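Long-range contact in 1H-3-hydroxy-4-oxoquinoline 2,4-dioxygenase (Pseudomonas putida, PDB 3IBT), which cleaves the heterocyclic ring of 3-hydroxy-1H-quinolin-4-one with dioxygen, without any cofactor, giving N-formylanthranilate and carbon monoxide: residues W121-L133 with I185-M199. Numbering follows the deposited sequence.
Sequences WLLQPHPGFWQQL and IEANYRTWGSPLDRM
Y189 reaches from helix 175-192 into the loop ahead of helix 127-135, and its OH gives a hydrogen bond to L122 O at 2.9 Å, lying in the carbonyl plane on a lone pair. F129 turns an edge to one face of this phenol in a T-shaped pair, centroids 5.1 Å apart and planes at 66°; CG anti to the backbone N (chi1 -175°) sends the F129 ring across to Y189. P125 CG lies against Y189 CD2 at 3.7 Å, and W130 CH2 touches Y189 CB, nearer the helix. A leucine in place of Y189 would probably leave L122 O without this donor and the edge of F129 without its aromatic face.

Further along, P195 lays its CB over the centre of the six-membered ring of W121, 3.6 Å from the centroid, a CH-pi contact. M199, a selenomethionine, brings its selenium obliquely to W121 CZ3, a Met-aromatic contact. I185 borders the probable substrate site, its side chain about 4 Å from that of W30.

The loop 121-126, leaving strand 115-119 of the alpha/beta-hydrolase sheet, and the start of helix 127-135 pack against helices 175-192 and 195-200, with W99 of helix 97-107 edge-to-face with both W121 and Y189.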
# COMPACT_ATOMS: atom_id res chain seq x y z
N TRP A 121 -7.09 -0.25 1.88
CA TRP A 121 -6.88 0.96 2.65
C TRP A 121 -8.17 1.25 3.40
O TRP A 121 -9.24 1.39 2.77
CB TRP A 121 -6.76 2.07 1.64
CG TRP A 121 -6.12 3.28 2.14
CD1 TRP A 121 -5.42 3.42 3.28
CD2 TRP A 121 -6.07 4.53 1.47
NE1 TRP A 121 -4.94 4.68 3.37
CE2 TRP A 121 -5.31 5.39 2.26
CE3 TRP A 121 -6.59 5.00 0.26
CZ2 TRP A 121 -5.04 6.71 1.90
CZ3 TRP A 121 -6.32 6.33 -0.12
CH2 TRP A 121 -5.54 7.16 0.71
N LEU A 122 -8.07 1.36 4.73
CA LEU A 122 -9.24 1.56 5.58
C LEU A 122 -9.77 2.99 5.43
O LEU A 122 -9.19 3.96 5.93
CB LEU A 122 -8.88 1.23 7.04
CG LEU A 122 -9.92 1.41 8.14
CD1 LEU A 122 -11.05 0.39 8.08
CD2 LEU A 122 -9.20 1.37 9.47
N LEU A 123 -10.88 3.09 4.71
CA LEU A 123 -11.33 4.39 4.26
C LEU A 123 -11.83 5.27 5.39
O LEU A 123 -11.90 6.51 5.24
CB LEU A 123 -12.39 4.24 3.19
CG LEU A 123 -11.85 3.55 1.96
CD1 LEU A 123 -13.01 3.30 1.03
CD2 LEU A 123 -10.77 4.32 1.24
N GLN A 124 -12.10 4.68 6.55
CA GLN A 124 -12.65 5.44 7.62
C GLN A 124 -12.17 4.84 8.95
O GLN A 124 -12.36 3.65 9.19
CB GLN A 124 -14.14 5.32 7.47
CG GLN A 124 -14.87 6.42 8.11
CD GLN A 124 -15.98 6.92 7.22
OE1 GLN A 124 -15.70 7.64 6.23
NE2 GLN A 124 -17.25 6.57 7.54
N PRO A 125 -11.56 5.66 9.84
CA PRO A 125 -11.01 5.07 11.06
C PRO A 125 -12.14 4.72 12.00
O PRO A 125 -13.24 5.19 11.78
CB PRO A 125 -10.16 6.21 11.68
CG PRO A 125 -10.75 7.46 11.16
CD PRO A 125 -11.39 7.13 9.82
N HIS A 126 -11.89 3.92 13.03
CA HIS A 126 -12.94 3.61 14.04
C HIS A 126 -12.28 3.34 15.40
O HIS A 126 -11.06 3.16 15.44
CB HIS A 126 -13.73 2.40 13.56
CG HIS A 126 -12.86 1.24 13.22
ND1 HIS A 126 -12.15 0.54 14.17
CD2 HIS A 126 -12.55 0.68 12.03
CE1 HIS A 126 -11.45 -0.42 13.58
NE2 HIS A 126 -11.68 -0.35 12.28
N PRO A 127 -13.05 3.32 16.51
CA PRO A 127 -12.42 3.25 17.84
C PRO A 127 -11.40 2.14 17.99
O PRO A 127 -10.29 2.39 18.46
CB PRO A 127 -13.61 3.05 18.79
CG PRO A 127 -14.69 3.85 18.12
CD PRO A 127 -14.51 3.40 16.66
N GLY A 128 -11.75 0.94 17.54
CA GLY A 128 -10.78 -0.18 17.55
C GLY A 128 -9.40 0.14 16.99
O GLY A 128 -8.39 -0.07 17.65
N PHE A 129 -9.40 0.66 15.77
CA PHE A 129 -8.23 1.10 15.04
C PHE A 129 -7.33 2.09 15.81
O PHE A 129 -6.14 1.84 16.02
CB PHE A 129 -8.72 1.72 13.75
CG PHE A 129 -7.65 2.11 12.82
CD1 PHE A 129 -6.83 1.14 12.24
CD2 PHE A 129 -7.46 3.45 12.50
CE1 PHE A 129 -5.81 1.50 11.37
CE2 PHE A 129 -6.46 3.83 11.61
CZ PHE A 129 -5.65 2.85 11.02
N TRP A 130 -7.91 3.21 16.24
CA TRP A 130 -7.18 4.18 17.02
C TRP A 130 -6.48 3.57 18.21
O TRP A 130 -5.41 4.02 18.59
CB TRP A 130 -8.15 5.21 17.56
CG TRP A 130 -8.69 6.05 16.52
CD1 TRP A 130 -9.97 6.08 16.07
CD2 TRP A 130 -7.97 7.00 15.78
NE1 TRP A 130 -10.09 7.01 15.08
CE2 TRP A 130 -8.87 7.59 14.88
CE3 TRP A 130 -6.64 7.42 15.79
CZ2 TRP A 130 -8.49 8.59 14.01
CZ3 TRP A 130 -6.26 8.40 14.91
CH2 TRP A 130 -7.18 8.98 14.04
N GLN A 131 -7.10 2.57 18.82
CA GLN A 131 -6.46 1.90 19.93
C GLN A 131 -5.22 1.16 19.49
O GLN A 131 -4.17 1.29 20.10
CB GLN A 131 -7.42 0.94 20.62
CG GLN A 131 -6.94 0.54 22.02
CD GLN A 131 -8.02 -0.13 22.83
OE1 GLN A 131 -8.84 -0.88 22.28
NE2 GLN A 131 -8.04 0.13 24.14
N GLN A 132 -5.35 0.37 18.43
CA GLN A 132 -4.28 -0.49 17.97
C GLN A 132 -3.10 0.34 17.49
O GLN A 132 -1.94 -0.10 17.56
CB GLN A 132 -4.75 -1.39 16.85
CG GLN A 132 -6.07 -2.09 17.07
CD GLN A 132 -6.39 -3.04 15.92
OE1 GLN A 132 -7.18 -2.72 15.04
NE2 GLN A 132 -5.71 -4.19 15.90
N LEU A 133 -3.40 1.54 17.01
CA LEU A 133 -2.34 2.47 16.69
C LEU A 133 -1.61 2.92 17.95
O LEU A 133 -0.38 3.18 17.94
CB LEU A 133 -2.87 3.63 15.88
CG LEU A 133 -3.36 3.20 14.51
CD1 LEU A 133 -3.92 4.41 13.84
CD2 LEU A 133 -2.26 2.58 13.64
N ILE A 185 0.97 6.47 10.49
CA ILE A 185 -0.39 6.19 10.05
C ILE A 185 -1.33 7.06 10.88
O ILE A 185 -2.22 7.77 10.34
CB ILE A 185 -0.75 4.69 10.23
CG1 ILE A 185 0.12 3.78 9.35
CG2 ILE A 185 -2.26 4.46 9.96
CD1 ILE A 185 0.04 2.29 9.69
N GLU A 186 -1.07 7.02 12.19
CA GLU A 186 -1.78 7.83 13.15
C GLU A 186 -1.71 9.26 12.68
O GLU A 186 -2.73 9.85 12.41
CB GLU A 186 -1.21 7.70 14.56
CG GLU A 186 -2.29 7.68 15.66
CD GLU A 186 -1.74 7.73 17.11
OE1 GLU A 186 -0.52 7.99 17.33
OE2 GLU A 186 -2.57 7.54 18.05
N ALA A 187 -0.51 9.81 12.52
CA ALA A 187 -0.39 11.19 12.01
C ALA A 187 -1.33 11.53 10.79
O ALA A 187 -2.04 12.57 10.79
CB ALA A 187 1.04 11.51 11.70
N ASN A 188 -1.36 10.65 9.78
CA ASN A 188 -2.10 10.93 8.55
C ASN A 188 -3.60 11.01 8.80
O ASN A 188 -4.29 11.90 8.30
CB ASN A 188 -1.81 9.88 7.49
CG ASN A 188 -0.35 9.81 7.11
OD1 ASN A 188 0.22 10.81 6.71
ND2 ASN A 188 0.25 8.64 7.24
N TYR A 189 -4.12 10.09 9.59
CA TYR A 189 -5.53 10.18 9.92
C TYR A 189 -5.91 11.51 10.57
O TYR A 189 -6.95 12.07 10.23
CB TYR A 189 -5.97 9.02 10.78
CG TYR A 189 -6.22 7.81 9.92
CD1 TYR A 189 -5.20 6.94 9.63
CD2 TYR A 189 -7.48 7.58 9.37
CE1 TYR A 189 -5.43 5.85 8.85
CE2 TYR A 189 -7.70 6.49 8.59
CZ TYR A 189 -6.66 5.63 8.34
OH TYR A 189 -6.85 4.55 7.53
N ARG A 190 -5.02 12.00 11.44
CA ARG A 190 -5.19 13.24 12.20
C ARG A 190 -5.11 14.43 11.30
O ARG A 190 -5.70 15.45 11.57
CB ARG A 190 -4.07 13.38 13.22
CG ARG A 190 -3.99 12.26 14.21
CD ARG A 190 -4.44 12.66 15.65
NE ARG A 190 -4.04 11.61 16.60
CZ ARG A 190 -2.77 11.32 16.93
NH1 ARG A 190 -1.70 11.98 16.41
NH2 ARG A 190 -2.55 10.34 17.79
N THR A 191 -4.34 14.32 10.23
CA THR A 191 -4.21 15.41 9.29
C THR A 191 -5.45 15.52 8.39
O THR A 191 -6.01 16.61 8.23
CB THR A 191 -2.91 15.23 8.49
OG1 THR A 191 -1.83 15.24 9.42
CG2 THR A 191 -2.71 16.32 7.42
N TRP A 192 -5.87 14.39 7.84
CA TRP A 192 -6.80 14.37 6.72
C TRP A 192 -8.16 13.94 7.15
O TRP A 192 -9.17 14.20 6.45
CB TRP A 192 -6.29 13.43 5.66
CG TRP A 192 -4.96 13.83 5.11
CD1 TRP A 192 -3.75 13.28 5.38
CD2 TRP A 192 -4.71 14.91 4.19
NE1 TRP A 192 -2.75 13.95 4.71
CE2 TRP A 192 -3.31 14.95 3.97
CE3 TRP A 192 -5.53 15.85 3.54
CZ2 TRP A 192 -2.72 15.87 3.12
CZ3 TRP A 192 -4.94 16.77 2.68
CH2 TRP A 192 -3.54 16.78 2.49
N GLY A 193 -8.21 13.29 8.31
CA GLY A 193 -9.45 12.76 8.85
C GLY A 193 -9.55 11.32 8.37
O GLY A 193 -9.63 10.42 9.19
N SER A 194 -9.51 11.10 7.06
CA SER A 194 -9.65 9.77 6.53
C SER A 194 -9.11 9.77 5.14
O SER A 194 -9.07 10.81 4.49
CB SER A 194 -11.15 9.45 6.41
OG SER A 194 -11.72 10.35 5.49
N PRO A 195 -8.74 8.58 4.64
CA PRO A 195 -8.53 8.42 3.22
C PRO A 195 -9.59 9.10 2.37
O PRO A 195 -9.26 9.77 1.42
CB PRO A 195 -8.60 6.94 3.05
CG PRO A 195 -8.06 6.42 4.26
CD PRO A 195 -8.45 7.34 5.37
N LEU A 196 -10.87 8.95 2.68
CA LEU A 196 -11.89 9.61 1.86
C LEU A 196 -11.76 11.14 1.77
O LEU A 196 -11.97 11.72 0.69
CB LEU A 196 -13.30 9.25 2.33
CG LEU A 196 -13.66 7.81 2.00
CD1 LEU A 196 -14.70 7.38 3.05
CD2 LEU A 196 -14.15 7.66 0.52
N ASP A 197 -11.45 11.80 2.89
CA ASP A 197 -11.24 13.24 2.91
C ASP A 197 -9.97 13.58 2.20
O ASP A 197 -9.92 14.53 1.43
CB ASP A 197 -11.14 13.75 4.34
CG ASP A 197 -12.46 13.67 5.09
OD1 ASP A 197 -13.39 13.02 4.59
OD2 ASP A 197 -12.58 14.27 6.18
N ARG A 198 -8.91 12.84 2.47
CA ARG A 198 -7.68 13.02 1.71
C ARG A 198 -7.98 13.18 0.20
O ARG A 198 -7.66 14.21 -0.39
CB ARG A 198 -6.73 11.85 1.98
CG ARG A 198 -5.48 11.83 1.17
CD ARG A 198 -4.84 13.16 1.21
NE ARG A 198 -3.45 13.14 0.73
CZ ARG A 198 -2.97 14.04 -0.10
NH1 ARG A 198 -1.70 14.00 -0.49
NH2 ARG A 198 -3.77 15.00 -0.56
N MSE A 199 -8.66 12.17 -0.36
CA MSE A 199 -8.91 12.04 -1.78
C MSE A 199 -9.83 13.14 -2.27
O MSE A 199 -9.58 13.78 -3.30
CB MSE A 199 -9.49 10.64 -2.11
CG MSE A 199 -8.47 9.49 -1.98
SE MSE A 199 -9.08 7.61 -2.38
CE MSE A 199 -10.30 7.27 -0.84